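Local atomic coordinates of CMP-sialic acid transporter 1 (PDB entry 6I1R), a protein that probably carries CMP-sialic acid from the cytoplasm into the Golgi, and is caught here facing outward with CMP bound. Residues Leu13-Gln17 and Asn242-Thr246; Ala35-Phe39 and Asn206-Leu210; Glu42-Leu46 and Tyr199-Val203; Leu74-Pro78 and Tyr179-Leu183; Leu107-Thr112 and Ala170-Ala174. The protein carries 5 engineered substitutions. All coordinates share one frame; numbering follows the deposited sequence.

Overall arrangement
Contacts 2 and 3 both join helix 37-59 to helix 191-216. Their centres are about 10 Å apart, and together they line one side of the CMP pocket, contact 2 by the cytosine and contact 3 by the phosphate. Contact 1, where helix 3-24 meets helix 234-256, reaches both of them: Leu243 packs on Ile37 of contact 2, and Gly244 on Phe44 and Lys45 of contact 3. Contact 4 touches contact 3 through Phe201, which lies against Tyr75 and Val76. In contact 4 the side chain of Pro78 is about 7 Å from the bound CMP. Contact 5 shares helix 160-186 with contact 4, their centres about 16 Å apart without touching.

Contact 1. Residues Leu13-Gln17 and Asn242-Thr246; sequences LTSSQ and NLGST
Leu13 meets Thr246 through its first side-chain carbon: CB lies 3.5 Å from Thr246 CG2, while the isobutyl end runs on past the amide of Asn242, with CD1 coming up to Ser245 CB. One residue on, Thr14 turns away from helix 234-256. Its hydroxyl bonds to Leu10 O within its own helix, and its side chain packs on Ala269 of helix 259-279, leaving just a grazing contact with the Thr246 methyl. Ser16 likewise spends its hydroxyl at home, on Ile12 O, and offers CB to Asn242 OD1 at 3.2 Å. This is an antiparallel packing of two membrane-spanning helices in a transporter of the drug/metabolite superfamily; the segment axes approach to 9.3 Å with a signed crossing angle of -157°. The Asn242 amide reaches the first helix, its ND2 3.4 Å from Leu13 O and its CG 3.9 Å from Gln17 CB. An alanine in place of Asn242 would probably leave a gap beside Ser16 CB and Gln17 CB and remove the amide that faces the Leu13-Gln17 backbone. Gln17 closes the walk. Its CG sits between the backbone N and the carbonyl carbon (chi1 70°), and the chain then extends so that the amide passes obliquely across Leu243 and Thr246. OE1 is 2.9 Å from Thr246 OG1, whose single proton may go there or to Asn242 O, 3.2 Å from the same hydroxyl. The other amide atom, Gln17 NE2, rests 3.8 Å from Leu243 CD1, a leucine that packs behind on Ile37 and Ala41.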
# COMPACT_ATOMS: atom_id res chain seq x y z
N LEU B 13 13.09 -19.12 7.43
CA LEU B 13 11.67 -18.87 7.18
C LEU B 13 11.32 -17.40 7.42
O LEU B 13 10.40 -16.89 6.78
CB LEU B 13 10.82 -19.80 8.06
CG LEU B 13 10.80 -21.27 7.65
CD1 LEU B 13 9.95 -22.09 8.60
CD2 LEU B 13 10.30 -21.44 6.22
N THR B 14 12.02 -16.69 8.30
CA THR B 14 11.74 -15.25 8.51
C THR B 14 12.07 -14.47 7.23
O THR B 14 11.43 -13.45 6.95
CB THR B 14 12.48 -14.69 9.73
OG1 THR B 14 12.03 -15.37 10.90
CG2 THR B 14 12.26 -13.20 9.92
N SER B 15 13.05 -14.93 6.47
CA SER B 15 13.43 -14.28 5.21
C SER B 15 12.50 -14.75 4.07
O SER B 15 12.33 -14.03 3.09
CB SER B 15 14.88 -14.53 4.87
OG SER B 15 15.06 -15.82 4.29
N SER B 16 11.92 -15.94 4.20
CA SER B 16 10.97 -16.45 3.21
C SER B 16 9.70 -15.58 3.20
O SER B 16 9.28 -15.11 2.15
CB SER B 16 10.63 -17.90 3.47
OG SER B 16 11.74 -18.74 3.22
N GLN B 17 9.11 -15.38 4.38
CA GLN B 17 7.92 -14.54 4.50
C GLN B 17 8.26 -13.10 4.07
O GLN B 17 7.39 -12.38 3.60
CB GLN B 17 7.36 -14.58 5.93
CG GLN B 17 8.22 -13.87 6.96
CD GLN B 17 7.64 -13.95 8.35
OE1 GLN B 17 7.23 -15.01 8.82
NE2 GLN B 17 7.61 -12.82 9.04
N ASN B 242 3.37 -19.11 6.36
CA ASN B 242 4.76 -18.82 6.69
C ASN B 242 4.85 -17.98 7.97
O ASN B 242 5.76 -18.17 8.76
CB ASN B 242 5.48 -18.11 5.53
CG ASN B 242 6.96 -18.40 5.52
OD1 ASN B 242 7.59 -18.39 4.47
ND2 ASN B 242 7.53 -18.69 6.68
N LEU B 243 3.91 -17.05 8.15
CA LEU B 243 3.88 -16.18 9.33
C LEU B 243 3.43 -16.99 10.56
O LEU B 243 3.87 -16.74 11.68
CB LEU B 243 2.93 -15.00 9.06
CG LEU B 243 2.84 -13.94 10.16
CD1 LEU B 243 4.22 -13.49 10.62
CD2 LEU B 243 2.03 -12.75 9.68
N GLY B 244 2.54 -17.95 10.33
CA GLY B 244 2.16 -18.90 11.35
C GLY B 244 3.33 -19.77 11.78
O GLY B 244 3.59 -19.92 12.97
N SER B 245 4.03 -20.32 10.80
CA SER B 245 5.18 -21.20 11.04
C SER B 245 6.20 -20.51 11.95
O SER B 245 6.49 -20.99 13.04
CB SER B 245 5.81 -21.63 9.74
OG SER B 245 4.89 -22.32 8.92
N THR B 246 6.71 -19.37 11.50
CA THR B 246 7.78 -18.66 12.22
C THR B 246 7.31 -18.34 13.64
O THR B 246 8.08 -18.46 14.59
CB THR B 246 8.24 -17.41 11.46
OG1 THR B 246 7.10 -16.59 11.19
CG2 THR B 246 8.95 -17.74 10.16

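Contact 2. Residues Ala35-Phe39 and Asn206-Leu210; sequences ATIPF and NMGWL. With C5P (cytidine-5'-monophosphate), chain D.
This is apolar packing between the start of helix 37-59 and the C-terminal half of helix 191-216, made chiefly by Phe39 against Met207, Asn206 and Leu210, with Ala35 meeting Trp209 farther along. The Phe39 ring swings across to the other helix because its CG stands anti to the backbone N (chi1 174°). Asn206 CB then meets the edge of the ring, near its plane, 4.0 Å from Phe39 CD1. Met207 crosses the ring obliquely: its CB is 3.8 Å from Phe39 CE1, and its sulfur makes a Met-aromatic contact at the ring edge, SD lying 5.1 Å from the centroid and 74° off the normal. Leu210 CD1 packs on Phe39 CB, and Trp224 meets the phenyl ring edge-to-face from outside the pair. At the far end, Ala35 CB touches the edge of the Trp209 ring, 4.1 Å from CZ3. The ligand borders this same indole: C5P N3 lies 3.6 Å above one face, toward the rim, with the base steeply inclined to it rather than stacked parallel. Pro38 CB approaches C5P C5 to 3.7 Å. Pro38, Asn206 and Trp209 thus form part of the wall of the CMP pocket, where they meet the nucleoside.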
# COMPACT_ATOMS: atom_id res chain seq x y z
N ALA B 35 -4.14 -6.17 6.85
CA ALA B 35 -4.78 -6.00 8.16
C ALA B 35 -5.32 -7.35 8.64
O ALA B 35 -5.36 -7.61 9.85
CB ALA B 35 -5.88 -4.97 8.06
N THR B 36 -5.73 -8.20 7.70
CA THR B 36 -6.43 -9.46 8.01
C THR B 36 -5.45 -10.63 8.16
O THR B 36 -5.82 -11.66 8.72
CB THR B 36 -7.46 -9.78 6.93
OG1 THR B 36 -6.85 -9.57 5.65
CG2 THR B 36 -8.72 -8.94 7.03
N ILE B 37 -4.22 -10.50 7.65
CA ILE B 37 -3.27 -11.62 7.64
C ILE B 37 -2.91 -12.02 9.08
O ILE B 37 -2.92 -13.21 9.40
CB ILE B 37 -2.03 -11.31 6.78
CG1 ILE B 37 -2.32 -11.57 5.30
CG2 ILE B 37 -0.81 -12.09 7.26
CD1 ILE B 37 -1.19 -11.23 4.38
N PRO B 38 -2.58 -11.04 9.95
CA PRO B 38 -2.22 -11.37 11.34
C PRO B 38 -3.33 -12.15 12.07
O PRO B 38 -3.02 -12.97 12.94
CB PRO B 38 -2.00 -10.02 12.03
CG PRO B 38 -1.63 -9.10 10.90
CD PRO B 38 -2.48 -9.59 9.75
N PHE B 39 -4.58 -11.89 11.70
CA PHE B 39 -5.73 -12.62 12.26
C PHE B 39 -5.68 -14.08 11.81
O PHE B 39 -5.73 -14.99 12.63
CB PHE B 39 -7.03 -11.93 11.85
CG PHE B 39 -8.29 -12.66 12.24
CD1 PHE B 39 -8.82 -12.55 13.52
CD2 PHE B 39 -8.97 -13.45 11.32
CE1 PHE B 39 -9.98 -13.22 13.88
CE2 PHE B 39 -10.13 -14.12 11.68
CZ PHE B 39 -10.63 -14.00 12.95
N ASN B 206 -6.88 -9.45 17.95
CA ASN B 206 -6.85 -9.22 16.49
C ASN B 206 -8.26 -8.94 15.97
O ASN B 206 -8.46 -8.06 15.13
CB ASN B 206 -6.28 -10.41 15.72
CG ASN B 206 -4.80 -10.30 15.42
OD1 ASN B 206 -3.98 -10.96 16.05
ND2 ASN B 206 -4.45 -9.47 14.45
N MET B 207 -9.22 -9.71 16.47
CA MET B 207 -10.61 -9.66 16.03
C MET B 207 -11.28 -8.38 16.54
O MET B 207 -11.98 -7.70 15.79
CB MET B 207 -11.38 -10.88 16.56
CG MET B 207 -12.67 -11.17 15.82
SD MET B 207 -13.19 -12.89 16.03
CE MET B 207 -13.36 -12.98 17.81
N GLY B 208 -11.04 -8.05 17.81
CA GLY B 208 -11.54 -6.82 18.41
C GLY B 208 -11.01 -5.58 17.71
O GLY B 208 -11.69 -4.56 17.64
N TRP B 209 -9.78 -5.67 17.19
CA TRP B 209 -9.18 -4.58 16.42
C TRP B 209 -10.00 -4.33 15.15
O TRP B 209 -10.41 -3.21 14.88
CB TRP B 209 -7.71 -4.91 16.10
CG TRP B 209 -6.93 -3.74 15.57
CD1 TRP B 209 -6.65 -2.58 16.22
CD2 TRP B 209 -6.31 -3.64 14.27
NE1 TRP B 209 -5.91 -1.75 15.42
CE2 TRP B 209 -5.68 -2.37 14.22
CE3 TRP B 209 -6.22 -4.48 13.16
CZ2 TRP B 209 -4.98 -1.94 13.10
CZ3 TRP B 209 -5.53 -4.05 12.05
CH2 TRP B 209 -4.92 -2.79 12.02
N LEU B 210 -10.26 -5.41 14.41
CA LEU B 210 -11.02 -5.33 13.15
C LEU B 210 -12.45 -4.87 13.43
O LEU B 210 -13.04 -4.17 12.61
CB LEU B 210 -11.00 -6.71 12.47
CG LEU B 210 -9.64 -7.18 11.95
CD1 LEU B 210 -9.67 -8.66 11.62
CD2 LEU B 210 -9.22 -6.37 10.74
O3P C5P D . 1.16 -12.60 16.82
P C5P D . 1.04 -11.11 17.01
O1P C5P D . 2.20 -10.47 17.72
O2P C5P D . 0.58 -10.37 15.77
O5' C5P D . -0.19 -10.95 18.04
C5' C5P D . -1.39 -10.29 17.64
C4' C5P D . -1.62 -9.07 18.52
O4' C5P D . -1.03 -7.92 17.91
C3' C5P D . -3.11 -8.80 18.70
O3' C5P D . -3.46 -8.95 20.08
C2' C5P D . -3.35 -7.39 18.18
O2' C5P D . -3.87 -6.51 19.19
C1' C5P D . -1.99 -6.88 17.71
N1 C5P D . -2.07 -6.54 16.28
C2 C5P D . -2.81 -5.42 15.87
N3 C5P D . -2.88 -5.10 14.56
C4 C5P D . -2.24 -5.85 13.63
C5 C5P D . -1.51 -6.96 14.03
C6 C5P D . -1.43 -7.29 15.38
O2 C5P D . -3.40 -4.71 16.71
N4 C5P D . -2.32 -5.52 12.32

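Contact 3. Residues Glu42-Leu46 and Tyr199-Val203; sequences ELFKL and YTFGV. With C5P (cytidine-5'-monophosphate), chain D.
Tyr199 lies under the side chain of Lys45, whose CB sits over one ring face in a CH-pi contact, 3.8 Å from the centroid and 20° off the normal. The lysine keeps its CG beside the backbone N (chi1 -72°) and then bends at chi2 and chi3. In this way it crosses over the ring from the CD2/CE2 side, bringing CE 3.5 Å from Tyr199 CE1. NZ, beyond the ring, makes a salt bridge with Glu42 OE2 at 3.2 Å, its hydrogen bond weak, and donates to a water 2.8 Å from NZ that also bonds to Tyr199 OH. The same hydroxyl has a weak hydrogen bond to Gly247 O. The fold at chi2 (-67°) brings the Glu42 carboxylate to the tyrosine, its plane almost perpendicular to the ring; OE1 fits beside the bare CA of Gly202, while OE2 comes 3.2 Å from C5P O3P. Away from the ligand the two nearly antiparallel helices close with hydrocarbon: Leu46 CD2 and Leu43 CD1 meet Val203 CG2, and Leu46 CB lies against Tyr199 CB. Leu46 CD1 also touches Thr200, whose hydroxyl bonds to Val196 O. Were Tyr199 replaced by an alanine, the lysine chain is likely to lose its supporting ring face and the bridging water one of its partners. Glu42 and Lys45 both belong to the CMP pocket, so the contact sets an ion pair beside the phosphate; the nearby ammonium probably offsets some of the mutual repulsion of carboxylate and phosphate.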
# COMPACT_ATOMS: atom_id res chain seq x y z
N GLU B 42 -2.68 -15.91 13.29
CA GLU B 42 -2.92 -16.32 14.68
C GLU B 42 -3.86 -17.53 14.71
O GLU B 42 -3.62 -18.48 15.46
CB GLU B 42 -3.52 -15.17 15.50
CG GLU B 42 -2.48 -14.18 16.02
CD GLU B 42 -1.54 -14.75 17.06
OE1 GLU B 42 -1.84 -14.63 18.26
OE2 GLU B 42 -0.50 -15.31 16.66
N LEU B 43 -4.91 -17.49 13.90
CA LEU B 43 -5.88 -18.59 13.83
C LEU B 43 -5.15 -19.89 13.46
O LEU B 43 -5.44 -20.95 14.03
CB LEU B 43 -6.97 -18.25 12.82
CG LEU B 43 -8.37 -18.75 13.17
CD1 LEU B 43 -8.93 -18.01 14.37
CD2 LEU B 43 -9.31 -18.61 11.98
N PHE B 44 -4.20 -19.79 12.53
CA PHE B 44 -3.37 -20.93 12.12
C PHE B 44 -2.57 -21.47 13.31
O PHE B 44 -2.52 -22.68 13.52
CB PHE B 44 -2.45 -20.51 10.97
CG PHE B 44 -1.44 -21.54 10.53
CD1 PHE B 44 -1.75 -22.50 9.58
CD2 PHE B 44 -0.16 -21.55 11.07
CE1 PHE B 44 -0.82 -23.44 9.18
CE2 PHE B 44 0.78 -22.49 10.67
CZ PHE B 44 0.45 -23.43 9.72
N LYS B 45 -1.96 -20.58 14.09
CA LYS B 45 -1.13 -20.98 15.24
C LYS B 45 -2.01 -21.56 16.35
O LYS B 45 -1.65 -22.56 16.98
CB LYS B 45 -0.32 -19.79 15.76
CG LYS B 45 0.83 -19.35 14.86
CD LYS B 45 1.01 -17.85 14.76
CE LYS B 45 1.89 -17.26 15.84
NZ LYS B 45 2.38 -15.91 15.46
N LEU B 46 -3.15 -20.92 16.61
CA LEU B 46 -4.08 -21.36 17.65
C LEU B 46 -4.60 -22.76 17.33
O LEU B 46 -4.71 -23.60 18.23
CB LEU B 46 -5.24 -20.36 17.77
CG LEU B 46 -6.45 -20.84 18.57
CD1 LEU B 46 -6.07 -21.12 20.01
CD2 LEU B 46 -7.58 -19.83 18.50
N TYR B 199 -2.38 -17.73 22.01
CA TYR B 199 -2.90 -17.43 20.67
C TYR B 199 -4.43 -17.29 20.69
O TYR B 199 -5.01 -16.80 19.72
CB TYR B 199 -2.46 -18.50 19.67
CG TYR B 199 -0.97 -18.62 19.49
CD1 TYR B 199 -0.15 -17.50 19.46
CD2 TYR B 199 -0.37 -19.86 19.35
CE1 TYR B 199 1.22 -17.61 19.29
CE2 TYR B 199 1.00 -19.98 19.18
CZ TYR B 199 1.80 -18.85 19.15
OH TYR B 199 3.15 -18.96 18.98
N THR B 200 -5.09 -17.72 21.77
CA THR B 200 -6.53 -17.47 21.92
C THR B 200 -6.74 -15.97 22.12
O THR B 200 -7.53 -15.34 21.41
CB THR B 200 -7.13 -18.31 23.05
OG1 THR B 200 -7.21 -19.66 22.58
CG2 THR B 200 -8.51 -17.86 23.48
N PHE B 201 -6.02 -15.39 23.08
CA PHE B 201 -6.13 -13.97 23.38
C PHE B 201 -5.70 -13.13 22.17
O PHE B 201 -6.28 -12.08 21.90
CB PHE B 201 -5.32 -13.62 24.64
CG PHE B 201 -5.95 -14.10 25.93
CD1 PHE B 201 -7.18 -13.61 26.33
CD2 PHE B 201 -5.30 -15.02 26.73
CE1 PHE B 201 -7.76 -14.05 27.52
CE2 PHE B 201 -5.88 -15.46 27.92
CZ PHE B 201 -7.11 -14.97 28.31
N GLY B 202 -4.69 -13.61 21.44
CA GLY B 202 -4.26 -12.95 20.21
C GLY B 202 -5.36 -12.92 19.16
O GLY B 202 -5.59 -11.88 18.53
N VAL B 203 -6.03 -14.05 18.97
CA VAL B 203 -7.17 -14.13 18.05
C VAL B 203 -8.24 -13.12 18.51
O VAL B 203 -8.70 -12.30 17.71
CB VAL B 203 -7.74 -15.56 17.95
CG1 VAL B 203 -9.20 -15.59 17.52
CG2 VAL B 203 -6.90 -16.43 17.03
O3P C5P D . 1.16 -12.60 16.82
P C5P D . 1.04 -11.11 17.01
O1P C5P D . 2.20 -10.47 17.72
O2P C5P D . 0.58 -10.37 15.77
O5' C5P D . -0.19 -10.95 18.04
C5' C5P D . -1.39 -10.29 17.64
C4' C5P D . -1.62 -9.07 18.52
O4' C5P D . -1.03 -7.92 17.91
C3' C5P D . -3.11 -8.80 18.70
O3' C5P D . -3.46 -8.95 20.08
C2' C5P D . -3.35 -7.39 18.18
O2' C5P D . -3.87 -6.51 19.19
C1' C5P D . -1.99 -6.88 17.71
N1 C5P D . -2.07 -6.54 16.28
C2 C5P D . -2.81 -5.42 15.87
N3 C5P D . -2.88 -5.10 14.56
C4 C5P D . -2.24 -5.85 13.63
C5 C5P D . -1.51 -6.96 14.03
C6 C5P D . -1.43 -7.29 15.38
O2 C5P D . -3.40 -4.71 16.71
N4 C5P D . -2.32 -5.52 12.32
O HOH W 1 3.96 -16.03 17.74

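Contact 4. Residues Leu74-Pro78 and Tyr179-Leu183; sequences LYVVP and YTEYL
Leu183 and Tyr179 press on Leu74, Tyr75, Val77 and Pro78 where the 3-10 turn leading into helix 76-92 and its first residues meet helix 160-186, two membrane helices of the nucleotide-sugar transporter fold; the packing is largely apolar and no hydrogen bond crosses it. Two CH-pi contacts carry it, with the roles exchanged. Leu183 CD1 sits over one face of the Tyr75 ring, 4.2 Å from its centroid. In return Val77 CG1 lies over a face of the Tyr179 ring, 4.0 Å from the centroid, while Tyr182 CD2 packs on the opposite face of that ring. With chi1 at -166° the Tyr179 ring points away from its own backbone N and reaches the other segment. Other van der Waals contacts fill in the rest. Leu74 CB meets Leu183 CD2 at 3.7 Å, and its CG backs onto Tyr179 OH, the two side chains crossing at about a right angle. Pro78 turns CD to Tyr179 CD2 and CG to the Thr180 side chain, whose hydroxyl bonds to Ala176 O. Tyr75 also packs on Phe201 of helix 191-216. The Pro78 and Leu183 side chains reach toward each other tip to tip, Pro78 CG 4.0 Å from Leu183 CD1.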
# COMPACT_ATOMS: atom_id res chain seq x y z
N LEU B 74 -2.79 -14.24 32.56
CA LEU B 74 -1.52 -13.54 32.29
C LEU B 74 -1.18 -13.57 30.79
O LEU B 74 -0.37 -12.77 30.33
CB LEU B 74 -0.40 -14.18 33.11
CG LEU B 74 -0.04 -13.45 34.41
CD1 LEU B 74 -1.24 -13.38 35.34
CD2 LEU B 74 1.14 -14.11 35.09
N TYR B 75 -1.80 -14.47 30.02
CA TYR B 75 -1.51 -14.57 28.58
C TYR B 75 -2.20 -13.44 27.81
O TYR B 75 -2.01 -13.32 26.60
CB TYR B 75 -1.92 -15.95 28.05
CG TYR B 75 -1.03 -17.07 28.51
CD1 TYR B 75 -1.25 -17.72 29.71
CD2 TYR B 75 0.05 -17.48 27.74
CE1 TYR B 75 -0.43 -18.75 30.14
CE2 TYR B 75 0.88 -18.51 28.15
CZ TYR B 75 0.64 -19.15 29.36
OH TYR B 75 1.46 -20.16 29.78
N VAL B 76 -2.98 -12.60 28.50
CA VAL B 76 -3.61 -11.44 27.86
C VAL B 76 -2.53 -10.39 27.55
O VAL B 76 -2.56 -9.75 26.50
CB VAL B 76 -4.73 -10.83 28.74
CG1 VAL B 76 -5.42 -9.66 28.05
CG2 VAL B 76 -5.76 -11.85 29.18
N VAL B 77 -1.57 -10.26 28.47
CA VAL B 77 -0.66 -9.10 28.51
C VAL B 77 0.02 -8.92 27.15
O VAL B 77 -0.07 -7.83 26.58
CB VAL B 77 0.36 -9.23 29.66
CG1 VAL B 77 1.45 -8.16 29.58
CG2 VAL B 77 -0.32 -9.19 31.02
N PRO B 78 0.68 -9.96 26.60
CA PRO B 78 1.34 -9.79 25.30
C PRO B 78 0.43 -9.14 24.25
O PRO B 78 0.88 -8.27 23.50
CB PRO B 78 1.74 -11.20 24.86
CG PRO B 78 1.89 -11.94 26.16
CD PRO B 78 0.82 -11.35 27.05
N TYR B 179 8.14 -10.58 27.94
CA TYR B 179 7.07 -11.06 28.82
C TYR B 179 6.61 -12.45 28.38
O TYR B 179 6.28 -13.28 29.22
CB TYR B 179 5.89 -10.09 28.87
CG TYR B 179 4.94 -10.40 30.01
CD1 TYR B 179 5.27 -10.03 31.31
CD2 TYR B 179 3.76 -11.09 29.80
CE1 TYR B 179 4.43 -10.32 32.37
CE2 TYR B 179 2.91 -11.39 30.85
CZ TYR B 179 3.24 -11.01 32.14
OH TYR B 179 2.42 -11.29 33.19
N THR B 180 6.59 -12.70 27.07
CA THR B 180 6.21 -14.01 26.55
C THR B 180 7.16 -15.08 27.12
O THR B 180 6.70 -16.08 27.68
CB THR B 180 6.19 -14.01 25.01
OG1 THR B 180 5.26 -13.02 24.59
CG2 THR B 180 5.81 -15.35 24.42
N GLU B 181 8.46 -14.84 27.00
CA GLU B 181 9.47 -15.76 27.55
C GLU B 181 9.18 -16.03 29.03
O GLU B 181 9.23 -17.18 29.48
CB GLU B 181 10.88 -15.18 27.38
CG GLU B 181 11.97 -16.07 27.96
CD GLU B 181 13.37 -15.83 27.40
OE1 GLU B 181 13.54 -14.88 26.62
OE2 GLU B 181 14.28 -16.59 27.77
N TYR B 182 8.88 -14.97 29.77
CA TYR B 182 8.52 -15.10 31.18
C TYR B 182 7.39 -16.13 31.31
O TYR B 182 7.52 -17.08 32.08
CB TYR B 182 8.15 -13.73 31.77
CG TYR B 182 7.33 -13.79 33.04
CD1 TYR B 182 7.88 -14.24 34.23
CD2 TYR B 182 6.00 -13.39 33.05
CE1 TYR B 182 7.13 -14.29 35.39
CE2 TYR B 182 5.24 -13.43 34.21
CZ TYR B 182 5.81 -13.89 35.39
OH TYR B 182 5.07 -13.94 36.53
N LEU B 183 6.32 -15.96 30.53
CA LEU B 183 5.14 -16.83 30.63
C LEU B 183 5.52 -18.29 30.34
O LEU B 183 5.12 -19.18 31.08
CB LEU B 183 4.05 -16.35 29.66
CG LEU B 183 3.36 -15.04 30.03
CD1 LEU B 183 2.25 -14.71 29.04
CD2 LEU B 183 2.80 -15.08 31.45

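Contact 5. Residues Leu107-Thr112 and Ala170-Ala174; sequences LKIVTT and ACLSA
Thr111 and Thr112 pack tightly on Ala174, and Thr111 also on Ala170. The Ala174 methyl fits between the two threonines: its CB is 3.4 Å from Thr111 OG1 and 3.5 Å from Thr112 CG2, and Ala174 CB is also 3.4 Å from Thr112 N. Both threonines set OG1 between the backbone N and the carbonyl carbon (chi1 49° for Thr111), which bends each hydroxyl back over its own helix and turns each CG2 away from the carbonyl carbon. For Thr111 that position gives a choice: OG1 is 3.0 Å from Leu107 O and 3.1 Å from Ala170 O, and the model does not settle which carbonyl its one proton goes to. The Thr112 hydroxyl is likewise unsettled within its own helix, between Lys108 O and Ile109 O. Small residues four apart, Ala170 and Ala174, put this close face on helix 160-186, a small-xxx-small pattern of membrane helix packing; the segment axes come within 8.2 Å and cross at -55°. Farther out the fit is looser. Leu107 touches the other helix by CB alone, 3.8 Å from Ala170 CB, while the rest of its side chain runs off to the side. The Cys171 CB is directed away, yet SG still comes 3.9 Å from Thr111 CG2. On the other flank Lys108 gives CB to Ser173 OG, and from there its chain leads away from helix 160-186, packing on Thr266 of helix 259-279, while Ser173 has His85 of helix 76-92 for a neighbour.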
# COMPACT_ATOMS: atom_id res chain seq x y z
N LEU B 107 16.51 -0.77 17.33
CA LEU B 107 16.64 -0.44 18.75
C LEU B 107 16.02 -1.56 19.61
O LEU B 107 16.34 -1.68 20.79
CB LEU B 107 15.96 0.91 19.03
CG LEU B 107 16.70 1.81 20.02
CD1 LEU B 107 17.85 2.54 19.34
CD2 LEU B 107 15.75 2.80 20.67
N LYS B 108 15.14 -2.37 19.02
CA LYS B 108 14.53 -3.50 19.75
C LYS B 108 15.62 -4.47 20.22
O LYS B 108 15.44 -5.17 21.22
CB LYS B 108 13.50 -4.24 18.90
CG LYS B 108 13.97 -4.64 17.52
CD LYS B 108 12.99 -5.53 16.81
CE LYS B 108 13.70 -6.62 16.04
NZ LYS B 108 12.76 -7.46 15.27
N ILE B 109 16.74 -4.52 19.50
CA ILE B 109 17.85 -5.40 19.85
C ILE B 109 18.43 -4.98 21.21
O ILE B 109 18.73 -5.84 22.04
CB ILE B 109 18.92 -5.41 18.73
CG1 ILE B 109 18.37 -6.03 17.44
CG2 ILE B 109 20.19 -6.11 19.19
CD1 ILE B 109 19.15 -5.66 16.20
N VAL B 110 18.58 -3.67 21.44
CA VAL B 110 19.16 -3.19 22.70
C VAL B 110 18.08 -3.17 23.79
O VAL B 110 18.39 -3.44 24.96
CB VAL B 110 19.85 -1.81 22.55
CG1 VAL B 110 20.98 -1.86 21.54
CG2 VAL B 110 18.88 -0.69 22.19
N THR B 111 16.83 -2.88 23.43
CA THR B 111 15.74 -2.86 24.42
C THR B 111 15.44 -4.29 24.88
O THR B 111 15.13 -4.48 26.06
CB THR B 111 14.49 -2.17 23.89
OG1 THR B 111 14.18 -2.70 22.60
CG2 THR B 111 14.64 -0.66 23.79
N THR B 112 15.50 -5.29 24.00
CA THR B 112 15.37 -6.69 24.47
C THR B 112 16.56 -6.99 25.38
O THR B 112 16.38 -7.54 26.46
CB THR B 112 15.27 -7.73 23.34
OG1 THR B 112 16.46 -7.68 22.54
CG2 THR B 112 14.05 -7.55 22.46
N ALA B 170 10.09 0.46 20.32
CA ALA B 170 11.09 -0.59 20.51
C ALA B 170 10.99 -1.19 21.92
O ALA B 170 11.17 -2.40 22.10
CB ALA B 170 12.47 -0.04 20.25
N CYS B 171 10.71 -0.35 22.91
CA CYS B 171 10.58 -0.79 24.31
C CYS B 171 9.37 -1.72 24.46
O CYS B 171 9.45 -2.73 25.17
CB CYS B 171 10.43 0.40 25.25
SG CYS B 171 11.81 1.57 25.15
N LEU B 172 8.26 -1.38 23.80
CA LEU B 172 7.05 -2.21 23.84
C LEU B 172 7.30 -3.52 23.10
O LEU B 172 6.99 -4.60 23.61
CB LEU B 172 5.89 -1.43 23.21
CG LEU B 172 5.41 -0.21 24.00
CD1 LEU B 172 4.57 0.71 23.13
CD2 LEU B 172 4.63 -0.64 25.24
N SER B 173 7.86 -3.43 21.89
CA SER B 173 8.22 -4.61 21.10
C SER B 173 9.01 -5.59 21.97
O SER B 173 8.65 -6.77 22.07
CB SER B 173 9.00 -4.22 19.87
OG SER B 173 9.48 -5.38 19.20
N ALA B 174 10.07 -5.09 22.59
CA ALA B 174 10.92 -5.88 23.47
C ALA B 174 10.10 -6.44 24.64
O ALA B 174 10.17 -7.63 24.94
CB ALA B 174 12.08 -5.05 23.96